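Local coordinates for protein Pa14_01140 (Pseudomonas aeruginosa, PDB 6OX6) that binds the type VI secretion effector Tas1, a (p)ppApp-synthesizing toxin, as its immunity protein and helps prevent the toxin's early activation, at residues B[16-21]-B[55-60]; B[23-28]-B[50-55]; B[35-40]-B[68-73]. All coordinates share one frame; numbering follows the deposited sequence.

Interaction 1. Residues B[16-21]-B[55-60]; sequences IDYDFE and FNDALR
Ile-16 and Tyr-18, two residues apart on strand 14-18, meet Ala-58 and its neighbours on helix 53-61, so this is the packing of a helix across one face of the antiparallel sheet. The axes of 16-18 and 55-60 run almost perpendicular, at 95°, and approach to 8.0 Å, consistent with the small Ala-58 facing Tyr-18 where the two backbones come closest.

From Ile-16, CG2 reaches the methyl CB of Ala-58 at 4.1 Å, while CD1 extends further to Leu-59 CD2 at 3.5 Å and brushes the Phe-55 ring. With CG1 beside the backbone N (chi1 -65°) the ethyl branch is sent to Leu-59, and the methyl branch is left for the alanine.

Tyr-18 adds a CH-pi contact. Its ring lies against the helix so that Ala-58 CA stands over one face, 4.2 Å from the centroid; the backbone N of Glu-21 is over the other face. Asp-57 CB packs on the same ring at CE2, 3.8 Å away, its carboxylate turned 80° to the ring plane.

Between the two segments the polar link is one water, which lies at the edge of the tyrosine ring and donates to Glu-21 OE2 and Asp-57 OD2. These two acids would probably repel if both are charged, but Arg-53 NH1, outside the segments, makes salt bridges to the same two oxygens. The surroundings belong to the toxin interface: Glu-21 OE1 also pairs with Lys-305 of the Tas1 chain. The water's third bond is the shortest, accepted from Tyr-18 OH at 2.5 Å.

Interaction 2. Residues B[23-28]-B[50-55]; sequences VTYRWD and HDNRLF
One face of the Tyr-25 ring receives the edge of Phe-55: CD1 of the phenylalanine sits 3.8 Å from Tyr-25 CG, offset toward the rim, and the planes stand at 78° in a T-shaped pair with centroids 5.3 Å apart. For the Phe-55 ring, Tyr-25 CG lies at the edge, near its plane. A water occupies the edge of the tyrosine ring, beside its hydroxyl. The first torsion of Phe-55 (chi1 174°) carries its ring alongside the strand, so that the CD1 edge faces Tyr-25.

The hydroxyl end of Tyr-25 reaches Leu-54, whose side chain crosses it at about a right angle; OH comes to 3.1 Å from Leu-54 CG, a close approach of an oxygen to a branched carbon. At the start of the strand, Val-23 CG1 meets Leu-54 CD1 more loosely.

These residues belong to a buried core where strand 23-28, one of the two inner strands of the antiparallel sheet, between 33-38 and 14-18, is covered by the first turn of helix 53-61. Val-36 of the neighbouring strand packs beside both Val-23 and Tyr-25. Asn-52 is the N-cap of that helix. Its OD1 accepts from Phe-55 N at 2.9 Å, in the carbonyl plane and on a lone pair, with an N-H...O angle of 163°.

The same OD1 also takes a bond from the water, which in turn accepts from Tyr-25 OH at 2.7 Å, so the cap and the buried hydroxyl are joined through a single solvent molecule. At the same helix end, Arg-53 NH2 forms a salt bridge with Asp-296 of the Tas1 chain.

Interaction 3. Residues B[35-40]-B[68-73]; sequences HVRFYG and EEYETG
NH1 of Arg-37 donates to the backbone O of Glu-71 at 2.8 Å, and Tyr-70 O lies nearby at 3.1 Å from the same nitrogen. The arginine stands on strand 33-38, outermost in the antiparallel sheet within this chain, and reaches the C-terminal end of helix 67-72, where the last carbonyls lack helical N-H partners and the helix dipole would probably favour a positive charge.

The bond to Glu-71 is not ideal: NH1 sits 54° out of the carbonyl plane. The reach comes from a first torsion near 180° (chi1 -175°), which starts an all-extended chain through CG, CD and NE. NE donates to Glu-41 O, so the guanidinium is tied on two sides.

Tyr-70 packs against the aliphatic part of Arg-37. Its hydroxyl meets Arg-37 CB at 3.3 Å and hydrogen-bonds to Glu-43, while Arg-37 CD passes over one face of the ring.

Gly-73, which leaves the helix with positive phi, places its CA over the centre of the guanidinium face, 4.1 Å above the plane. At the edge of the group a water accepts from Arg-37 NH2 at 3.0 Å and donates to Thr-72 O.

How the interactions relate
All three contacts join the four-stranded antiparallel sheet to a helix. Interactions 1 and 2 use successive parts of helix 53-61 against neighbouring strands 14-18 and 23-28, share Phe-55, and lie about 8 Å apart between centres. Interaction 3 is 12 to 13 Å from them and sets helix 67-72 against strand 33-38, outermost within this chain. Along the chain, the three strands come first and their helical partners later; interaction 2 falls within the span of interaction 1, while interaction 3 alternates with both. Tyr-39 OH ties 35-40 to Asp-17 and Asp-19. In this order the later helices pack back onto the earlier strands, and Tas1 contacts residues from all three interactions.

Interaction 1. Residues B[16-21]-B[55-60]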
loop_
_atom_site.group_PDB
_atom_site.type_symbol
_atom_site.label_atom_id
_atom_site.label_comp_id
_atom_site.label_asym_id
_atom_site.label_seq_id
_atom_site.Cartn_x
_atom_site.Cartn_y
_atom_site.Cartn_z
ATOM N N ILE B 16 -4.689 7.903 -14.745
ATOM C CA ILE B 16 -4.951 7.286 -13.454
ATOM C C ILE B 16 -4.790 8.325 -12.360
ATOM O O ILE B 16 -3.798 9.062 -12.354
ATOM C CB ILE B 16 -3.969 6.131 -13.216
ATOM C CG1 ILE B 16 -4.222 5.029 -14.234
ATOM C CG2 ILE B 16 -4.053 5.657 -11.812
ATOM C CD1 ILE B 16 -3.095 4.029 -14.289
ATOM N N ASP B 17 -5.756 8.380 -11.435
ATOM C CA ASP B 17 -5.655 9.179 -10.222
ATOM C C ASP B 17 -5.626 8.245 -9.014
ATOM O O ASP B 17 -6.489 7.377 -8.881
ATOM C CB ASP B 17 -6.836 10.146 -10.112
ATOM C CG ASP B 17 -6.839 10.931 -8.801
ATOM O OD1 ASP B 17 -5.749 11.134 -8.215
ATOM O OD2 ASP B 17 -7.943 11.333 -8.345
ATOM N N TYR B 18 -4.663 8.428 -8.135
ATOM C CA TYR B 18 -4.557 7.622 -6.914
ATOM C C TYR B 18 -4.540 8.617 -5.762
ATOM O O TYR B 18 -3.470 9.124 -5.401
ATOM C CB TYR B 18 -3.292 6.758 -6.951
ATOM C CG TYR B 18 -3.042 5.860 -5.734
ATOM C CD1 TYR B 18 -4.097 5.361 -4.954
ATOM C CD2 TYR B 18 -1.735 5.500 -5.378
ATOM C CE1 TYR B 18 -3.857 4.528 -3.845
ATOM C CE2 TYR B 18 -1.498 4.675 -4.272
ATOM C CZ TYR B 18 -2.570 4.184 -3.533
ATOM O OH TYR B 18 -2.320 3.387 -2.444
ATOM N N ASP B 19 -5.714 8.913 -5.190
ATOM C CA ASP B 19 -5.754 10.013 -4.230
ATOM C C ASP B 19 -5.049 9.669 -2.923
ATOM O O ASP B 19 -4.492 10.577 -2.289
ATOM C CB ASP B 19 -7.185 10.478 -3.950
ATOM C CG ASP B 19 -7.241 11.969 -3.574
ATOM O OD1 ASP B 19 -6.780 12.320 -2.467
ATOM O OD2 ASP B 19 -7.712 12.799 -4.381
ATOM N N PHE B 20 -4.996 8.388 -2.529
ATOM C CA PHE B 20 -4.326 8.053 -1.271
ATOM C C PHE B 20 -2.907 8.619 -1.207
ATOM O O PHE B 20 -2.495 9.127 -0.164
ATOM C CB PHE B 20 -4.313 6.540 -1.045
ATOM C CG PHE B 20 -3.785 6.146 0.318
ATOM C CD1 PHE B 20 -4.441 6.545 1.479
ATOM C CD2 PHE B 20 -2.604 5.415 0.434
ATOM C CE1 PHE B 20 -3.945 6.188 2.739
ATOM C CE2 PHE B 20 -2.096 5.049 1.691
ATOM C CZ PHE B 20 -2.769 5.445 2.850
ATOM N N GLU B 21 -2.157 8.584 -2.315
ATOM C CA GLU B 21 -0.805 9.142 -2.331
ATOM C C GLU B 21 -0.691 10.376 -3.217
ATOM O O GLU B 21 0.407 10.715 -3.659
ATOM C CB GLU B 21 0.230 8.094 -2.765
ATOM C CG GLU B 21 0.341 6.852 -1.847
ATOM C CD GLU B 21 1.773 6.448 -1.523
ATOM O OE1 GLU B 21 2.706 7.285 -1.615
ATOM O OE2 GLU B 21 1.974 5.260 -1.210
ATOM N N PHE B 55 3.271 2.738 -8.655
ATOM C CA PHE B 55 2.444 2.564 -9.843
ATOM C C PHE B 55 1.493 1.374 -9.711
ATOM O O PHE B 55 0.300 1.481 -10.024
ATOM C CB PHE B 55 3.324 2.376 -11.071
ATOM C CG PHE B 55 2.528 2.048 -12.320
ATOM C CD1 PHE B 55 1.680 3.000 -12.876
ATOM C CD2 PHE B 55 2.596 0.785 -12.908
ATOM C CE1 PHE B 55 0.944 2.722 -14.009
ATOM C CE2 PHE B 55 1.844 0.498 -14.056
ATOM C CZ PHE B 55 1.023 1.464 -14.602
ATOM N N ASN B 56 2.013 0.218 -9.292
ATOM C CA ASN B 56 1.142 -0.935 -9.112
ATOM C C ASN B 56 0.133 -0.707 -7.984
ATOM O O ASN B 56 -0.981 -1.230 -8.040
ATOM C CB ASN B 56 1.988 -2.187 -8.865
ATOM C CG ASN B 56 2.587 -2.730 -10.166
ATOM O OD1 ASN B 56 1.951 -3.524 -10.849
ATOM N ND2 ASN B 56 3.783 -2.285 -10.521
ATOM N N ASP B 57 0.480 0.095 -6.968
ATOM C CA ASP B 57 -0.543 0.479 -5.991
ATOM C C ASP B 57 -1.638 1.303 -6.654
ATOM O O ASP B 57 -2.830 1.135 -6.354
ATOM C CB ASP B 57 0.072 1.248 -4.819
ATOM C CG ASP B 57 0.691 0.329 -3.768
ATOM O OD1 ASP B 57 0.674 -0.894 -3.965
ATOM O OD2 ASP B 57 1.187 0.823 -2.726
ATOM N N ALA B 58 -1.244 2.210 -7.546
ATOM C CA ALA B 58 -2.206 3.049 -8.254
ATOM C C ALA B 58 -3.135 2.208 -9.104
ATOM O O ALA B 58 -4.338 2.486 -9.179
ATOM C CB ALA B 58 -1.469 4.076 -9.109
ATOM N N LEU B 59 -2.617 1.140 -9.713
ATOM C CA LEU B 59 -3.494 0.258 -10.481
ATOM C C LEU B 59 -4.489 -0.432 -9.579
ATOM O O LEU B 59 -5.657 -0.602 -9.954
ATOM C CB LEU B 59 -2.700 -0.792 -11.241
ATOM C CG LEU B 59 -1.686 -0.240 -12.226
ATOM C CD1 LEU B 59 -1.085 -1.373 -13.073
ATOM C CD2 LEU B 59 -2.352 0.784 -13.111
ATOM N N ARG B 60 -4.053 -0.842 -8.384
ATOM C CA ARG B 60 -4.949 -1.650 -7.577
ATOM C C ARG B 60 -6.005 -0.792 -6.922
ATOM O O ARG B 60 -7.155 -1.219 -6.796
ATOM C CB ARG B 60 -4.168 -2.450 -6.527
ATOM C CG ARG B 60 -3.301 -3.554 -7.139
ATOM C CD ARG B 60 -2.463 -4.231 -6.067
ATOM N NE ARG B 60 -3.276 -4.857 -5.020
ATOM C CZ ARG B 60 -2.753 -5.407 -3.930
ATOM N NH1 ARG B 60 -1.421 -5.365 -3.733
ATOM N NH2 ARG B 60 -3.542 -5.967 -3.034
HETATM O O HOH W 1 -0.030 3.148 -1.606
#

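Interaction 2. Residues B[23-28]-B[50-55]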
loop_
_atom_site.group_PDB
_atom_site.type_symbol
_atom_site.label_atom_id
_atom_site.label_comp_id
_atom_site.label_asym_id
_atom_site.label_seq_id
_atom_site.Cartn_x
_atom_site.Cartn_y
_atom_site.Cartn_z
ATOM N N VAL B 23 -1.120 11.202 -6.288
ATOM C CA VAL B 23 -0.304 10.940 -7.465
ATOM C C VAL B 23 -1.211 10.570 -8.636
ATOM O O VAL B 23 -2.298 10.000 -8.450
ATOM C CB VAL B 23 0.764 9.847 -7.179
ATOM C CG1 VAL B 23 0.137 8.467 -6.758
ATOM C CG2 VAL B 23 1.710 9.713 -8.338
ATOM N N THR B 24 -0.778 10.956 -9.846
ATOM C CA THR B 24 -1.403 10.566 -11.104
ATOM C C THR B 24 -0.363 9.981 -12.064
ATOM O O THR B 24 0.839 10.255 -11.978
ATOM C CB THR B 24 -2.125 11.755 -11.780
ATOM O OG1 THR B 24 -1.160 12.684 -12.323
ATOM C CG2 THR B 24 -3.003 12.477 -10.760
ATOM N N TYR B 25 -0.848 9.173 -13.004
ATOM C CA TYR B 25 -0.005 8.523 -13.997
ATOM C C TYR B 25 -0.630 8.680 -15.369
ATOM O O TYR B 25 -1.864 8.787 -15.508
ATOM C CB TYR B 25 0.199 7.013 -13.709
ATOM C CG TYR B 25 0.987 6.751 -12.439
ATOM C CD1 TYR B 25 0.339 6.531 -11.239
ATOM C CD2 TYR B 25 2.372 6.777 -12.437
ATOM C CE1 TYR B 25 1.042 6.310 -10.086
ATOM C CE2 TYR B 25 3.084 6.549 -11.297
ATOM C CZ TYR B 25 2.421 6.318 -10.127
ATOM O OH TYR B 25 3.124 6.090 -8.977
ATOM N N ARG B 26 0.246 8.710 -16.373
ATOM C CA ARG B 26 -0.145 8.709 -17.771
ATOM C C ARG B 26 0.512 7.515 -18.449
ATOM O O ARG B 26 1.738 7.340 -18.371
ATOM C CB ARG B 26 0.255 10.021 -18.444
ATOM C CG ARG B 26 0.096 10.022 -19.963
ATOM C CD ARG B 26 0.545 11.388 -20.551
ATOM N NE ARG B 26 1.972 11.651 -20.423
ATOM C CZ ARG B 26 2.868 11.370 -21.374
ATOM N NH1 ARG B 26 2.485 10.798 -22.517
ATOM N NH2 ARG B 26 4.152 11.654 -21.187
ATOM N N TRP B 27 -0.308 6.684 -19.083
ATOM C CA TRP B 27 0.153 5.570 -19.900
ATOM C C TRP B 27 -0.022 5.908 -21.378
ATOM O O TRP B 27 -1.093 6.344 -21.809
ATOM C CB TRP B 27 -0.614 4.305 -19.516
ATOM C CG TRP B 27 -0.581 3.161 -20.493
ATOM C CD1 TRP B 27 -1.583 2.780 -21.340
ATOM C CD2 TRP B 27 0.500 2.230 -20.706
ATOM N NE1 TRP B 27 -1.194 1.679 -22.070
ATOM C CE2 TRP B 27 0.081 1.325 -21.701
ATOM C CE3 TRP B 27 1.785 2.083 -20.155
ATOM C CZ2 TRP B 27 0.891 0.279 -22.150
ATOM C CZ3 TRP B 27 2.594 1.045 -20.603
ATOM C CH2 TRP B 27 2.138 0.152 -21.590
ATOM N N ASP B 28 1.027 5.717 -22.145
ATOM C CA ASP B 28 1.018 5.918 -23.589
ATOM C C ASP B 28 1.101 4.527 -24.208
ATOM O O ASP B 28 2.141 3.866 -24.119
ATOM C CB ASP B 28 2.197 6.809 -23.994
ATOM C CG ASP B 28 2.258 7.098 -25.494
ATOM O OD1 ASP B 28 1.733 6.314 -26.318
ATOM O OD2 ASP B 28 2.888 8.109 -25.845
ATOM N N HIS B 50 7.669 -0.440 -15.111
ATOM C CA HIS B 50 6.327 -0.993 -15.035
ATOM C C HIS B 50 6.133 -1.849 -13.793
ATOM O O HIS B 50 4.982 -2.052 -13.374
ATOM C CB HIS B 50 5.993 -1.780 -16.307
ATOM C CG HIS B 50 6.656 -3.117 -16.385
ATOM N ND1 HIS B 50 7.792 -3.334 -17.131
ATOM C CD2 HIS B 50 6.348 -4.303 -15.811
ATOM C CE1 HIS B 50 8.159 -4.598 -17.009
ATOM N NE2 HIS B 50 7.300 -5.207 -16.213
ATOM N N ASP B 51 7.212 -2.312 -13.157
ATOM C CA ASP B 51 7.079 -3.017 -11.881
ATOM C C ASP B 51 7.219 -2.087 -10.671
ATOM O O ASP B 51 7.437 -2.571 -9.559
ATOM C CB ASP B 51 8.088 -4.158 -11.780
ATOM C CG ASP B 51 9.508 -3.666 -11.611
ATOM O OD1 ASP B 51 9.834 -2.557 -12.108
ATOM O OD2 ASP B 51 10.307 -4.414 -11.000
ATOM N N ASN B 52 7.086 -0.776 -10.865
ATOM C CA ASN B 52 7.260 0.176 -9.771
ATOM C C ASN B 52 6.174 -0.002 -8.710
ATOM O O ASN B 52 4.996 -0.170 -9.022
ATOM C CB ASN B 52 7.220 1.599 -10.316
ATOM C CG ASN B 52 7.232 2.634 -9.232
ATOM O OD1 ASN B 52 6.183 3.170 -8.831
ATOM N ND2 ASN B 52 8.419 2.922 -8.734
ATOM N N ARG B 53 6.575 0.067 -7.441
ATOM C CA ARG B 53 5.664 -0.194 -6.329
ATOM C C ARG B 53 4.458 0.744 -6.358
ATOM O O ARG B 53 3.306 0.306 -6.284
ATOM C CB ARG B 53 6.433 -0.038 -5.012
ATOM C CG ARG B 53 5.721 -0.605 -3.783
ATOM C CD ARG B 53 4.750 0.407 -3.138
ATOM N NE ARG B 53 5.330 1.744 -2.959
ATOM C CZ ARG B 53 4.664 2.791 -2.462
ATOM N NH1 ARG B 53 3.390 2.662 -2.119
ATOM N NH2 ARG B 53 5.260 3.976 -2.327
ATOM N N LEU B 54 4.711 2.045 -6.403
ATOM C CA LEU B 54 3.620 3.008 -6.258
ATOM C C LEU B 54 2.701 2.964 -7.474
ATOM O O LEU B 54 1.470 3.047 -7.351
ATOM C CB LEU B 54 4.215 4.404 -6.044
ATOM C CG LEU B 54 3.286 5.615 -5.900
ATOM C CD1 LEU B 54 2.392 5.415 -4.680
ATOM C CD2 LEU B 54 4.110 6.935 -5.802
ATOM N N PHE B 55 3.271 2.738 -8.655
ATOM C CA PHE B 55 2.444 2.564 -9.843
ATOM C C PHE B 55 1.493 1.374 -9.711
ATOM O O PHE B 55 0.300 1.481 -10.024
ATOM C CB PHE B 55 3.324 2.376 -11.071
ATOM C CG PHE B 55 2.528 2.048 -12.320
ATOM C CD1 PHE B 55 1.680 3.000 -12.876
ATOM C CD2 PHE B 55 2.596 0.785 -12.908
ATOM C CE1 PHE B 55 0.944 2.722 -14.009
ATOM C CE2 PHE B 55 1.844 0.498 -14.056
ATOM C CZ PHE B 55 1.023 1.464 -14.602
HETATM O O HOH W 2 5.852 6.082 -9.165
#

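Interaction 3. Residues B[35-40]-B[68-73]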
loop_
_atom_site.group_PDB
_atom_site.type_symbol
_atom_site.label_atom_id
_atom_site.label_comp_id
_atom_site.label_asym_id
_atom_site.label_seq_id
_atom_site.Cartn_x
_atom_site.Cartn_y
_atom_site.Cartn_z
ATOM N N HIS B 35 4.347 7.660 -17.293
ATOM C CA HIS B 35 4.860 8.862 -16.655
ATOM C C HIS B 35 4.041 9.170 -15.419
ATOM O O HIS B 35 2.873 8.800 -15.336
ATOM C CB HIS B 35 4.842 10.058 -17.599
ATOM C CG HIS B 35 5.945 10.024 -18.601
ATOM N ND1 HIS B 35 5.854 9.311 -19.775
ATOM C CD2 HIS B 35 7.177 10.587 -18.594
ATOM C CE1 HIS B 35 6.979 9.444 -20.457
ATOM N NE2 HIS B 35 7.800 10.212 -19.761
ATOM N N VAL B 36 4.651 9.869 -14.463
ATOM C CA VAL B 36 4.022 10.164 -13.184
ATOM C C VAL B 36 3.885 11.671 -13.051
ATOM O O VAL B 36 4.753 12.416 -13.528
ATOM C CB VAL B 36 4.829 9.578 -12.006
ATOM C CG1 VAL B 36 6.231 10.243 -11.908
ATOM C CG2 VAL B 36 4.075 9.757 -10.720
ATOM N N ARG B 37 2.772 12.117 -12.435
ATOM C CA ARG B 37 2.555 13.535 -12.127
ATOM C C ARG B 37 1.953 13.637 -10.735
ATOM O O ARG B 37 0.811 13.212 -10.523
ATOM C CB ARG B 37 1.642 14.202 -13.149
ATOM C CG ARG B 37 1.489 15.690 -12.920
ATOM C CD ARG B 37 0.823 16.389 -14.082
ATOM N NE ARG B 37 0.724 17.822 -13.822
ATOM C CZ ARG B 37 0.028 18.687 -14.555
ATOM N NH1 ARG B 37 -0.661 18.295 -15.620
ATOM N NH2 ARG B 37 0.018 19.955 -14.204
ATOM N N PHE B 38 2.715 14.172 -9.784
ATOM C CA PHE B 38 2.240 14.312 -8.412
ATOM C C PHE B 38 1.365 15.538 -8.284
ATOM O O PHE B 38 1.514 16.499 -9.043
ATOM C CB PHE B 38 3.406 14.408 -7.434
ATOM C CG PHE B 38 4.179 13.104 -7.290
ATOM C CD1 PHE B 38 5.323 12.871 -8.037
ATOM C CD2 PHE B 38 3.741 12.125 -6.430
ATOM C CE1 PHE B 38 6.016 11.693 -7.926
ATOM C CE2 PHE B 38 4.445 10.906 -6.312
ATOM C CZ PHE B 38 5.573 10.708 -7.065
ATOM N N TYR B 39 0.436 15.496 -7.322
ATOM C CA TYR B 39 -0.469 16.623 -7.116
ATOM C C TYR B 39 0.331 17.895 -6.950
ATOM O O TYR B 39 1.330 17.917 -6.231
ATOM C CB TYR B 39 -1.335 16.417 -5.877
ATOM C CG TYR B 39 -2.497 15.475 -6.034
ATOM C CD1 TYR B 39 -2.555 14.548 -7.078
ATOM C CD2 TYR B 39 -3.540 15.515 -5.126
ATOM C CE1 TYR B 39 -3.622 13.669 -7.197
ATOM C CE2 TYR B 39 -4.589 14.660 -5.225
ATOM C CZ TYR B 39 -4.636 13.732 -6.254
ATOM O OH TYR B 39 -5.749 12.909 -6.314
ATOM N N GLY B 40 -0.092 18.950 -7.643
ATOM C CA GLY B 40 0.556 20.246 -7.536
ATOM C C GLY B 40 1.860 20.403 -8.288
ATOM O O GLY B 40 2.561 21.409 -8.079
ATOM N N GLU B 68 -7.916 15.169 -20.136
ATOM C CA GLU B 68 -8.049 16.560 -19.713
ATOM C C GLU B 68 -7.849 16.696 -18.203
ATOM O O GLU B 68 -7.131 17.591 -17.747
ATOM C CB GLU B 68 -9.400 17.149 -20.143
ATOM C CG GLU B 68 -9.745 18.476 -19.450
ATOM C CD GLU B 68 -10.462 18.265 -18.102
ATOM O OE1 GLU B 68 -11.218 17.272 -17.984
ATOM O OE2 GLU B 68 -10.247 19.065 -17.154
ATOM N N GLU B 69 -8.468 15.816 -17.408
ATOM C CA GLU B 69 -8.267 15.877 -15.961
ATOM C C GLU B 69 -6.793 15.737 -15.604
ATOM O O GLU B 69 -6.270 16.475 -14.760
ATOM C CB GLU B 69 -9.062 14.782 -15.256
ATOM C CG GLU B 69 -10.549 14.915 -15.359
ATOM C CD GLU B 69 -11.245 13.771 -14.659
ATOM O OE1 GLU B 69 -11.418 13.814 -13.413
ATOM O OE2 GLU B 69 -11.549 12.785 -15.357
ATOM N N TYR B 70 -6.122 14.754 -16.203
ATOM C CA TYR B 70 -4.695 14.578 -15.955
ATOM C C TYR B 70 -3.918 15.830 -16.327
ATOM O O TYR B 70 -3.090 16.315 -15.547
ATOM C CB TYR B 70 -4.167 13.381 -16.736
ATOM C CG TYR B 70 -2.678 13.182 -16.570
ATOM C CD1 TYR B 70 -2.185 12.427 -15.536
ATOM C CD2 TYR B 70 -1.764 13.789 -17.441
ATOM C CE1 TYR B 70 -0.842 12.232 -15.370
ATOM C CE2 TYR B 70 -0.404 13.611 -17.274
ATOM C CZ TYR B 70 0.041 12.832 -16.235
ATOM O OH TYR B 70 1.370 12.628 -16.044
ATOM N N GLU B 71 -4.180 16.377 -17.517
ATOM C CA GLU B 71 -3.386 17.515 -17.966
ATOM C C GLU B 71 -3.690 18.762 -17.159
ATOM O O GLU B 71 -2.800 19.596 -16.952
ATOM C CB GLU B 71 -3.621 17.761 -19.449
ATOM C CG GLU B 71 -3.034 16.664 -20.300
ATOM C CD GLU B 71 -3.274 16.895 -21.778
ATOM O OE1 GLU B 71 -3.830 17.963 -22.120
ATOM O OE2 GLU B 71 -2.895 16.016 -22.591
ATOM N N THR B 72 -4.927 18.907 -16.688
ATOM C CA THR B 72 -5.229 20.037 -15.820
ATOM C C THR B 72 -4.491 19.914 -14.495
ATOM O O THR B 72 -3.925 20.894 -13.992
ATOM C CB THR B 72 -6.732 20.133 -15.585
ATOM O OG1 THR B 72 -7.396 20.300 -16.844
ATOM C CG2 THR B 72 -7.027 21.317 -14.718
ATOM N N GLY B 73 -4.477 18.716 -13.921
ATOM C CA GLY B 73 -3.765 18.481 -12.687
ATOM C C GLY B 73 -4.607 18.751 -11.453
ATOM O O GLY B 73 -5.701 19.317 -11.502
HETATM O O HOH W 3 -1.628 22.073 -15.463
#